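Local coordinates for protein D-galactonate dehydratase family member Dd703_0947 (Dickeya dadantii, PDB 4IHC) that dehydrates D-mannonate and D-gluconate to 2-dehydro-3-deoxy-D-gluconate with low, magnesium-dependent activity, so that neither acid sugar is likely to be its physiological substrate, at residues A[62-65]-A[66-69]; A[230-233]-A[234-238]; A[298-302]-A[303-307]; A[330-333]-A[334-338]. One frame throughout, in Å; residues are numbered along the deposited sequence.

Contact 1: residues A[62-65]-A[66-69]; sequences ATFT and QRIF
The turn that leads from strand 57-61 into helix 68-83 of the N-terminal capping domain of this enolase-superfamily enzyme is closed by F64, Q66 and R67. R67, in the N-cap position, donates its backbone N-H to F64 O at 3.0 Å, with the donor well above the carbonyl plane. The same two residues also meet through their side chains: R67 CB sits 3.8 Å from the centroid of the F64 ring and 15° off the ring normal, a CH-pi contact over one face. With F64 CG anti to its own N (chi1 178°), the ring runs alongside the arginine, and ring and guanidinium planes are only 11° apart. At the ring edge, in its plane, lies Q66 OE1, 3.6 Å from F64 CE1; the bend of the glutamine at chi2 folds the amide back over T65 CG2. T65 touches D352, which probably binds substrate, as in relatives, so the turn probably borders the substrate pocket. Q66 NE2 hydrogen-bonds a glycerol that probably comes from the crystallisation liquor. S101 of the second subunit accepts a hydrogen bond from R67 NH2, while T65 OG1 hydrogen-bonds D43 O. The other terminal nitrogen, R67 NH1, turns back to Q66 O at 3.0 Å, the acceptor lying in the guanidinium plane.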
loop_
_atom_site.group_PDB
_atom_site.type_symbol
_atom_site.label_atom_id
_atom_site.label_comp_id
_atom_site.label_asym_id
_atom_site.label_seq_id
_atom_site.Cartn_x
_atom_site.Cartn_y
_atom_site.Cartn_z
ATOM N N ALA A 62 -13.168 -34.752 -19.368
ATOM C CA ALA A 62 -14.187 -33.872 -18.812
ATOM C C ALA A 62 -14.607 -34.404 -17.436
ATOM O O ALA A 62 -15.754 -34.214 -16.989
ATOM C CB ALA A 62 -15.398 -33.778 -19.744
ATOM N N THR A 63 -13.684 -35.070 -16.753
ATOM C CA THR A 63 -14.058 -35.668 -15.456
ATOM C C THR A 63 -14.215 -34.671 -14.315
ATOM O O THR A 63 -13.231 -34.289 -13.647
ATOM C CB THR A 63 -13.102 -36.793 -15.052
ATOM O OG1 THR A 63 -13.145 -37.778 -16.081
ATOM C CG2 THR A 63 -13.539 -37.425 -13.725
ATOM N N PHE A 64 -15.462 -34.241 -14.132
ATOM C CA PHE A 64 -15.973 -33.707 -12.867
ATOM C C PHE A 64 -16.864 -34.838 -12.276
ATOM O O PHE A 64 -18.067 -34.909 -12.547
ATOM C CB PHE A 64 -16.780 -32.431 -13.155
ATOM C CG PHE A 64 -17.426 -31.790 -11.944
ATOM C CD1 PHE A 64 -17.237 -32.289 -10.653
ATOM C CD2 PHE A 64 -18.226 -30.665 -12.108
ATOM C CE1 PHE A 64 -17.854 -31.671 -9.556
ATOM C CE2 PHE A 64 -18.854 -30.054 -11.020
ATOM C CZ PHE A 64 -18.662 -30.561 -9.743
ATOM N N THR A 65 -16.270 -35.702 -11.444
ATOM C CA THR A 65 -16.894 -36.982 -11.110
ATOM C C THR A 65 -18.210 -36.841 -10.331
ATOM O O THR A 65 -19.156 -37.606 -10.532
ATOM C CB THR A 65 -15.938 -37.928 -10.374
ATOM O OG1 THR A 65 -16.432 -39.269 -10.475
ATOM C CG2 THR A 65 -15.788 -37.542 -8.910
ATOM N N GLN A 66 -18.284 -35.852 -9.455
ATOM C CA GLN A 66 -19.510 -35.667 -8.683
ATOM C C GLN A 66 -20.684 -35.149 -9.542
ATOM O O GLN A 66 -21.832 -35.212 -9.119
ATOM C CB GLN A 66 -19.253 -34.734 -7.495
ATOM C CG GLN A 66 -18.320 -35.333 -6.457
ATOM C CD GLN A 66 -16.868 -35.033 -6.741
ATOM O OE1 GLN A 66 -16.524 -34.504 -7.796
ATOM N NE2 GLN A 66 -15.998 -35.358 -5.784
ATOM N N ARG A 67 -20.399 -34.625 -10.735
ATOM C CA ARG A 67 -21.477 -34.098 -11.560
ATOM C C ARG A 67 -21.439 -34.615 -12.998
ATOM O O ARG A 67 -21.848 -33.897 -13.917
ATOM C CB ARG A 67 -21.470 -32.562 -11.575
ATOM C CG ARG A 67 -21.817 -31.882 -10.252
ATOM C CD ARG A 67 -23.296 -32.086 -9.896
ATOM N NE ARG A 67 -23.707 -31.373 -8.692
ATOM C CZ ARG A 67 -23.544 -31.864 -7.464
ATOM N NH1 ARG A 67 -22.970 -33.060 -7.304
ATOM N NH2 ARG A 67 -23.956 -31.179 -6.401
ATOM N N ILE A 68 -20.987 -35.848 -13.222
ATOM C CA ILE A 68 -20.788 -36.285 -14.626
ATOM C C ILE A 68 -22.013 -36.246 -15.515
ATOM O O ILE A 68 -21.858 -36.064 -16.728
ATOM C CB ILE A 68 -20.176 -37.687 -14.774
ATOM C CG1 ILE A 68 -20.703 -38.595 -13.675
ATOM C CG2 ILE A 68 -18.658 -37.637 -14.822
ATOM C CD1 ILE A 68 -21.195 -39.914 -14.224
ATOM N N PHE A 69 -23.219 -36.434 -14.959
ATOM C CA PHE A 69 -24.427 -36.426 -15.806
ATOM C C PHE A 69 -24.770 -35.015 -16.272
ATOM O O PHE A 69 -25.349 -34.810 -17.356
ATOM C CB PHE A 69 -25.633 -37.092 -15.119
ATOM C CG PHE A 69 -25.421 -38.545 -14.800
ATOM C CD1 PHE A 69 -25.213 -39.471 -15.813
ATOM C CD2 PHE A 69 -25.441 -38.990 -13.485
ATOM C CE1 PHE A 69 -25.017 -40.808 -15.518
ATOM C CE2 PHE A 69 -25.239 -40.325 -13.185
ATOM C CZ PHE A 69 -25.020 -41.235 -14.202
#

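Contact 2: residues A[230-233]-A[234-238]; sequences FEHL and RNKLG
Over one face of the H232 imidazole lies K236 CG, 4.2 Å from the ring centroid and 28° off the normal, a CH-pi contact one helical turn along. The ring is placed there by chi1 of 164°, which sets CG anti to the backbone N, and the lysine crosses it at a slant. The F230 ring meets that of H245 with the planes about 80° apart. E231 and N235 run side by side, their carboxylate and amide planes nearly perpendicular.

All this belongs to the C-terminal end of helix 219-237, an outer helix of the enolase-type barrel. Its i to i+4 bonds continue to the end: K236 N to H232 O and L237 N to L233 O both come nearly along the C=O axis, the second at 2.7 Å. On the buried side L233 CD2 meets L237 CD1 at 4.0 Å, and both leucines pack on I163 of helix 156-168. G238, with positive phi, leaves the helix while its N still bonds R234 O. R234 bends at chi2, and its NH1 reaches a lone pair of G238 O at 3.1 Å; the same guanidinium bonds Y266 O through NE and makes a cation-pi contact with F243.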
loop_
_atom_site.group_PDB
_atom_site.type_symbol
_atom_site.label_atom_id
_atom_site.label_comp_id
_atom_site.label_asym_id
_atom_site.label_seq_id
_atom_site.Cartn_x
_atom_site.Cartn_y
_atom_site.Cartn_z
ATOM N N PHE A 230 4.349 -35.503 12.172
ATOM C CA PHE A 230 5.557 -35.247 11.401
ATOM C C PHE A 230 6.826 -35.351 12.212
ATOM O O PHE A 230 7.864 -35.707 11.674
ATOM C CB PHE A 230 5.445 -33.939 10.628
ATOM C CG PHE A 230 4.563 -34.091 9.452
ATOM C CD1 PHE A 230 5.004 -34.827 8.354
ATOM C CD2 PHE A 230 3.262 -33.636 9.472
ATOM C CE1 PHE A 230 4.178 -35.038 7.272
ATOM C CE2 PHE A 230 2.429 -33.847 8.388
ATOM C CZ PHE A 230 2.890 -34.541 7.291
ATOM N N GLU A 231 6.736 -35.073 13.510
ATOM C CA GLU A 231 7.890 -35.270 14.378
ATOM C C GLU A 231 8.241 -36.765 14.433
ATOM O O GLU A 231 9.406 -37.145 14.431
ATOM C CB GLU A 231 7.620 -34.719 15.782
ATOM C CG GLU A 231 8.847 -34.750 16.681
ATOM C CD GLU A 231 8.506 -34.577 18.151
ATOM O OE1 GLU A 231 9.164 -35.220 18.993
ATOM O OE2 GLU A 231 7.578 -33.802 18.468
ATOM N N HIS A 232 7.222 -37.612 14.459
ATOM C CA HIS A 232 7.461 -39.048 14.446
ATOM C C HIS A 232 8.069 -39.473 13.099
ATOM O O HIS A 232 9.168 -40.038 13.051
ATOM C CB HIS A 232 6.173 -39.808 14.795
ATOM C CG HIS A 232 6.206 -41.266 14.442
ATOM N ND1 HIS A 232 6.715 -42.230 15.287
ATOM C CD2 HIS A 232 5.778 -41.925 13.337
ATOM C CE1 HIS A 232 6.610 -43.417 14.713
ATOM N NE2 HIS A 232 6.045 -43.260 13.529
ATOM N N LEU A 233 7.385 -39.168 11.998
ATOM C CA LEU A 233 7.914 -39.524 10.688
ATOM C C LEU A 233 9.382 -39.104 10.516
ATOM O O LEU A 233 10.209 -39.908 10.080
ATOM C CB LEU A 233 7.042 -38.969 9.551
ATOM C CG LEU A 233 5.583 -39.435 9.556
ATOM C CD1 LEU A 233 4.748 -38.723 8.506
ATOM C CD2 LEU A 233 5.513 -40.951 9.393
ATOM N N ARG A 234 9.723 -37.860 10.852
ATOM C CA ARG A 234 11.087 -37.402 10.613
ATOM C C ARG A 234 12.097 -38.152 11.497
ATOM O O ARG A 234 13.205 -38.479 11.052
ATOM C CB ARG A 234 11.224 -35.882 10.801
ATOM C CG ARG A 234 10.546 -35.054 9.716
ATOM C CD ARG A 234 11.115 -35.383 8.346
ATOM N NE ARG A 234 10.733 -34.406 7.340
ATOM C CZ ARG A 234 10.878 -34.608 6.033
ATOM N NH1 ARG A 234 11.361 -35.761 5.587
ATOM N NH2 ARG A 234 10.540 -33.672 5.172
ATOM N N ASN A 235 11.714 -38.425 12.739
ATOM C CA ASN A 235 12.576 -39.187 13.652
ATOM C C ASN A 235 12.804 -40.617 13.197
ATOM O O ASN A 235 13.820 -41.210 13.528
ATOM C CB ASN A 235 11.999 -39.207 15.067
ATOM C CG ASN A 235 12.238 -37.906 15.796
ATOM O OD1 ASN A 235 13.018 -37.071 15.340
ATOM N ND2 ASN A 235 11.565 -37.718 16.923
ATOM N N LYS A 236 11.849 -41.169 12.452
ATOM C CA LYS A 236 11.940 -42.554 11.999
ATOM C C LYS A 236 12.408 -42.717 10.547
ATOM O O LYS A 236 12.967 -43.746 10.186
ATOM C CB LYS A 236 10.599 -43.263 12.217
ATOM C CG LYS A 236 10.321 -43.561 13.680
ATOM C CD LYS A 236 11.390 -44.485 14.244
ATOM C CE LYS A 236 11.607 -44.262 15.733
ATOM N NZ LYS A 236 10.555 -44.900 16.569
ATOM N N LEU A 237 12.205 -41.703 9.716
ATOM C CA LEU A 237 12.501 -41.823 8.287
ATOM C C LEU A 237 13.573 -40.857 7.850
ATOM O O LEU A 237 14.117 -40.977 6.754
ATOM C CB LEU A 237 11.231 -41.606 7.452
ATOM C CG LEU A 237 10.168 -42.662 7.763
ATOM C CD1 LEU A 237 8.760 -42.226 7.372
ATOM C CD2 LEU A 237 10.543 -43.980 7.096
ATOM N N GLY A 238 13.876 -39.888 8.705
ATOM C CA GLY A 238 14.869 -38.872 8.358
ATOM C C GLY A 238 14.383 -37.851 7.335
ATOM O O GLY A 238 13.180 -37.744 7.072
#

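Contact 3: residues A[298-302]-A[303-307]; sequences ELFVN and INEWK. With MG (magnesium ion), chain I.
E305 OE1 takes the backbone N-H of V301 at 2.9 Å, an almost straight bond (174°) that meets the carboxylate oxygen almost end-on. A weak second bond comes to the same oxygen from N302 N, so two successive amides converge on one atom. This is the tight part of the contact. E305 CB lies over one face of the F300 ring, 4.2 Å from its centroid, as a CH-pi contact, and F300 CD2 packs against W306 CB at 3.7 Å.

At the helix start N302, the N-cap of helix 303-311, and E305 form a capping box: N304 N donates to a lone pair of N302 OD1, and the weak bond from N302 N to E305 OE1 answers it. Separately, E305 N bonds N302 O at 2.9 Å from above the carbonyl plane and closes the first turn. The loop follows strand 294-296 of the enolase-type barrel and carries the metal ligand E298 ahead of the cap. Equivalent residues pair across the interface with the second subunit: N302 ND2 bonds E305 OE2 of that subunit, and E305 OE2 of this chain accepts from N302 ND2 of that subunit.

The hydrated side is looser. One water donates to N302 OD1 at 3.1 Å and is linked only weakly to N304 ND2, which also bonds P277 O of the second subunit. At the far end E298 has no contact with the helix: its OE1 binds magnesium at 2.3 Å beside D246 and E272, and a metal-bound water donates to its OE2 at 2.7 Å.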
loop_
_atom_site.group_PDB
_atom_site.type_symbol
_atom_site.label_atom_id
_atom_site.label_comp_id
_atom_site.label_asym_id
_atom_site.label_seq_id
_atom_site.Cartn_x
_atom_site.Cartn_y
_atom_site.Cartn_z
ATOM N N GLU A 298 -6.615 -26.883 -6.203
ATOM C CA GLU A 298 -7.414 -27.943 -6.809
ATOM C C GLU A 298 -8.888 -27.508 -6.962
ATOM O O GLU A 298 -9.521 -27.866 -7.955
ATOM C CB GLU A 298 -7.278 -29.276 -6.070
ATOM C CG GLU A 298 -8.045 -29.306 -4.782
ATOM C CD GLU A 298 -7.770 -30.575 -3.996
ATOM O OE1 GLU A 298 -6.594 -31.018 -3.953
ATOM O OE2 GLU A 298 -8.732 -31.120 -3.425
ATOM N N LEU A 299 -9.409 -26.707 -6.017
ATOM C CA LEU A 299 -10.782 -26.218 -6.119
ATOM C C LEU A 299 -10.999 -25.034 -7.072
ATOM O O LEU A 299 -12.135 -24.667 -7.320
ATOM C CB LEU A 299 -11.362 -25.843 -4.754
ATOM C CG LEU A 299 -11.815 -27.019 -3.875
ATOM C CD1 LEU A 299 -12.075 -26.549 -2.454
ATOM C CD2 LEU A 299 -13.064 -27.680 -4.446
ATOM N N PHE A 300 -9.927 -24.431 -7.575
ATOM C CA PHE A 300 -10.063 -23.180 -8.370
ATOM C C PHE A 300 -10.768 -23.382 -9.720
ATOM O O PHE A 300 -10.567 -24.401 -10.386
ATOM C CB PHE A 300 -8.704 -22.472 -8.586
ATOM C CG PHE A 300 -8.037 -21.990 -7.312
ATOM C CD1 PHE A 300 -8.728 -21.959 -6.099
ATOM C CD2 PHE A 300 -6.712 -21.538 -7.337
ATOM C CE1 PHE A 300 -8.108 -21.501 -4.928
ATOM C CE2 PHE A 300 -6.092 -21.068 -6.182
ATOM C CZ PHE A 300 -6.786 -21.067 -4.973
ATOM N N VAL A 301 -11.597 -22.406 -10.099
ATOM C CA VAL A 301 -12.402 -22.445 -11.317
ATOM C C VAL A 301 -12.436 -21.065 -11.998
ATOM O O VAL A 301 -13.064 -20.888 -13.042
ATOM C CB VAL A 301 -13.859 -22.902 -11.038
ATOM C CG1 VAL A 301 -13.897 -24.355 -10.561
ATOM C CG2 VAL A 301 -14.529 -22.050 -9.974
ATOM N N ASN A 302 -11.731 -20.100 -11.420
ATOM C CA ASN A 302 -11.860 -18.698 -11.813
ATOM C C ASN A 302 -10.504 -18.029 -11.684
ATOM O O ASN A 302 -9.790 -18.231 -10.682
ATOM C CB ASN A 302 -12.889 -18.004 -10.889
ATOM C CG ASN A 302 -13.409 -16.704 -11.453
ATOM O OD1 ASN A 302 -12.663 -15.739 -11.628
ATOM N ND2 ASN A 302 -14.713 -16.666 -11.748
ATOM N N ILE A 303 -10.145 -17.239 -12.690
ATOM C CA ILE A 303 -8.881 -16.474 -12.675
ATOM C C ILE A 303 -8.784 -15.514 -11.503
ATOM O O ILE A 303 -7.696 -15.326 -10.925
ATOM C CB ILE A 303 -8.658 -15.683 -13.992
ATOM C CG1 ILE A 303 -7.384 -14.863 -13.909
ATOM C CG2 ILE A 303 -9.737 -14.646 -14.213
ATOM C CD1 ILE A 303 -7.142 -14.085 -15.179
ATOM N N ASN A 304 -9.914 -14.892 -11.150
ATOM C CA ASN A 304 -9.957 -14.029 -9.977
ATOM C C ASN A 304 -9.686 -14.799 -8.660
ATOM O O ASN A 304 -9.525 -14.174 -7.613
ATOM C CB ASN A 304 -11.263 -13.218 -9.921
ATOM C CG ASN A 304 -11.276 -12.083 -10.935
ATOM O OD1 ASN A 304 -10.500 -11.164 -10.815
ATOM N ND2 ASN A 304 -12.130 -12.169 -11.951
ATOM N N GLU A 305 -9.592 -16.136 -8.718
ATOM C CA GLU A 305 -9.087 -16.912 -7.563
ATOM C C GLU A 305 -7.548 -17.027 -7.550
ATOM O O GLU A 305 -6.908 -16.803 -6.531
ATOM C CB GLU A 305 -9.754 -18.311 -7.471
ATOM C CG GLU A 305 -11.161 -18.306 -6.860
ATOM C CD GLU A 305 -12.009 -19.543 -7.209
ATOM O OE1 GLU A 305 -11.749 -20.187 -8.260
ATOM O OE2 GLU A 305 -12.955 -19.868 -6.435
ATOM N N TRP A 306 -6.951 -17.383 -8.678
ATOM C CA TRP A 306 -5.518 -17.663 -8.688
ATOM C C TRP A 306 -4.613 -16.464 -9.059
ATOM O O TRP A 306 -3.458 -16.399 -8.621
ATOM C CB TRP A 306 -5.194 -18.941 -9.502
ATOM C CG TRP A 306 -5.591 -18.928 -10.935
ATOM C CD1 TRP A 306 -6.634 -19.602 -11.513
ATOM C CD2 TRP A 306 -4.936 -18.228 -11.987
ATOM N NE1 TRP A 306 -6.671 -19.340 -12.862
ATOM C CE2 TRP A 306 -5.632 -18.510 -13.179
ATOM C CE3 TRP A 306 -3.812 -17.393 -12.042
ATOM C CZ2 TRP A 306 -5.246 -17.982 -14.413
ATOM C CZ3 TRP A 306 -3.436 -16.868 -13.265
ATOM C CH2 TRP A 306 -4.155 -17.158 -14.431
ATOM N N LYS A 307 -5.121 -15.502 -9.820
ATOM C CA LYS A 307 -4.249 -14.415 -10.292
ATOM C C LYS A 307 -3.700 -13.572 -9.128
ATOM O O LYS A 307 -2.497 -13.297 -9.073
ATOM C CB LYS A 307 -4.930 -13.544 -11.363
ATOM C CG LYS A 307 -3.983 -12.666 -12.181
ATOM C CD LYS A 307 -4.743 -11.754 -13.127
ATOM C CE LYS A 307 -3.802 -10.746 -13.775
ATOM N NZ LYS A 307 -2.868 -10.107 -12.792
HETATM MG MG MG I . -5.930 -31.857 -1.943
HETATM O O HOH W 1 -7.471 -32.864 -1.726
HETATM O O HOH W 2 -13.959 -22.095 -6.149
HETATM O O HOH W 3 -13.685 -14.039 -13.993
HETATM O O HOH W 4 -6.787 -30.249 -1.087
#

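Contact 4: residues A[330-333]-A[334-338]; sequences PAKK and LAVYS
P330 to K333 accept, through their carbonyls, from the backbone nitrogens of L334 to Y337 in helix 328-340, the crossover helix of the beta-alpha-beta unit between strands 317-318 and 344-345. L334 N bonds P330 O and A335 N bonds A331 O, each at 2.9 Å; V336 N then bonds K332 O, and Y337 N bonds K333 O at 2.9 Å. In all four of these i to i+4 bonds the donor is tilted by 21 to 26° from the carbonyl plane, an even geometry consistent with a regular alpha-helix. The next carbonyl, L334 O, accepts two donors from S338: the backbone N at 2.9 Å and, from the opposite face of the carbonyl plane, OG at 2.8 Å. Side chains add little across the two halves. V336 CG2 lies 3.5 Å from K332 O, and CE of K332 comes to 4.4 Å from that methyl.

Farther out, the faces of the helix have different partners. L334 takes chi1 of 178°, CG anti to its N, and packs on I310 of helix 303-311, while A331 packs on L364 of helix 355-367. K333 runs extended to a salt bridge with E92 and a second one with E339 of the third subunit, where the Y337 ring stacks on its counterpart. At the tip of that tyrosine, Y337 OH hydrogen-bonds D311 OD1.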
loop_
_atom_site.group_PDB
_atom_site.type_symbol
_atom_site.label_atom_id
_atom_site.label_comp_id
_atom_site.label_asym_id
_atom_site.label_seq_id
_atom_site.Cartn_x
_atom_site.Cartn_y
_atom_site.Cartn_z
ATOM N N PRO A 330 -5.952 -23.277 -21.224
ATOM C CA PRO A 330 -5.830 -22.404 -20.044
ATOM C C PRO A 330 -4.787 -22.880 -19.009
ATOM O O PRO A 330 -4.195 -22.061 -18.285
ATOM C CB PRO A 330 -7.241 -22.414 -19.423
ATOM C CG PRO A 330 -7.967 -23.563 -20.050
ATOM C CD PRO A 330 -7.164 -24.107 -21.208
ATOM N N ALA A 331 -4.565 -24.187 -18.947
ATOM C CA ALA A 331 -3.575 -24.736 -18.049
ATOM C C ALA A 331 -2.202 -24.276 -18.516
ATOM O O ALA A 331 -1.333 -23.914 -17.709
ATOM C CB ALA A 331 -3.657 -26.255 -18.028
ATOM N N LYS A 332 -2.001 -24.256 -19.826
ATOM C CA LYS A 332 -0.692 -23.824 -20.297
ATOM C C LYS A 332 -0.457 -22.357 -20.000
ATOM O O LYS A 332 0.665 -21.951 -19.622
ATOM C CB LYS A 332 -0.477 -24.097 -21.767
ATOM C CG LYS A 332 0.896 -23.640 -22.232
ATOM C CD LYS A 332 1.989 -24.602 -21.778
ATOM C CE LYS A 332 3.357 -24.129 -22.259
ATOM N NZ LYS A 332 4.462 -24.973 -21.718
ATOM N N LYS A 333 -1.508 -21.558 -20.104
ATOM C CA LYS A 333 -1.359 -20.131 -19.769
ATOM C C LYS A 333 -1.070 -19.909 -18.282
ATOM O O LYS A 333 -0.275 -19.047 -17.924
ATOM C CB LYS A 333 -2.591 -19.347 -20.216
ATOM C CG LYS A 333 -2.716 -19.340 -21.745
ATOM C CD LYS A 333 -3.922 -18.533 -22.174
ATOM C CE LYS A 333 -4.160 -18.694 -23.657
ATOM N NZ LYS A 333 -5.566 -18.318 -23.922
ATOM N N LEU A 334 -1.748 -20.676 -17.435
ATOM C CA LEU A 334 -1.534 -20.660 -15.992
ATOM C C LEU A 334 -0.094 -21.059 -15.660
ATOM O O LEU A 334 0.567 -20.437 -14.826
ATOM C CB LEU A 334 -2.535 -21.611 -15.312
ATOM C CG LEU A 334 -2.439 -21.767 -13.799
ATOM C CD1 LEU A 334 -2.426 -20.410 -13.112
ATOM C CD2 LEU A 334 -3.597 -22.596 -13.269
ATOM N N ALA A 335 0.400 -22.105 -16.310
ATOM C CA ALA A 335 1.764 -22.532 -16.083
ATOM C C ALA A 335 2.741 -21.420 -16.441
ATOM O O ALA A 335 3.738 -21.213 -15.736
ATOM C CB ALA A 335 2.084 -23.809 -16.865
ATOM N N VAL A 336 2.457 -20.682 -17.516
ATOM C CA VAL A 336 3.374 -19.629 -17.933
ATOM C C VAL A 336 3.310 -18.457 -16.944
ATOM O O VAL A 336 4.351 -17.924 -16.529
ATOM C CB VAL A 336 3.050 -19.138 -19.363
ATOM C CG1 VAL A 336 3.673 -17.772 -19.600
ATOM C CG2 VAL A 336 3.553 -20.145 -20.404
ATOM N N TYR A 337 2.091 -18.095 -16.536
ATOM C CA TYR A 337 1.897 -17.006 -15.577
ATOM C C TYR A 337 2.591 -17.308 -14.244
ATOM O O TYR A 337 3.231 -16.437 -13.627
ATOM C CB TYR A 337 0.414 -16.764 -15.352
ATOM C CG TYR A 337 0.127 -15.386 -14.814
ATOM C CD1 TYR A 337 -0.063 -14.310 -15.680
ATOM C CD2 TYR A 337 0.064 -15.151 -13.454
ATOM C CE1 TYR A 337 -0.323 -13.043 -15.188
ATOM C CE2 TYR A 337 -0.190 -13.886 -12.952
ATOM C CZ TYR A 337 -0.378 -12.832 -13.818
ATOM O OH TYR A 337 -0.633 -11.569 -13.309
ATOM N N SER A 338 2.456 -18.555 -13.815
ATOM C CA SER A 338 3.183 -19.072 -12.684
ATOM C C SER A 338 4.674 -18.937 -12.876
ATOM O O SER A 338 5.389 -18.427 -12.004
ATOM C CB SER A 338 2.804 -20.535 -12.486
ATOM O OG SER A 338 1.433 -20.594 -12.146
#

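In the fold
Contacts 3 and 4 form one interface between neighbouring barrel helices: their centres are 12 Å apart, W306 CE3 packs on L334 CD1 at 3.5 Å, and K307 NZ probably bonds Y337 OH at 2.7 Å. Both also touch the third subunit. Contact 3 alone carries a magnesium ligand, E298. Contact 1, in the N-terminal domain, comes to about 8 Å of contact 3 at the nearest atoms, and the Q66 side chain lies about 11 Å from the metal; both contacts meet the second subunit. Contact 2 stands apart, its centre 38 Å from that of contact 1 across the chain's centre, although the F230 side chain is about 13 Å from the magnesium ion.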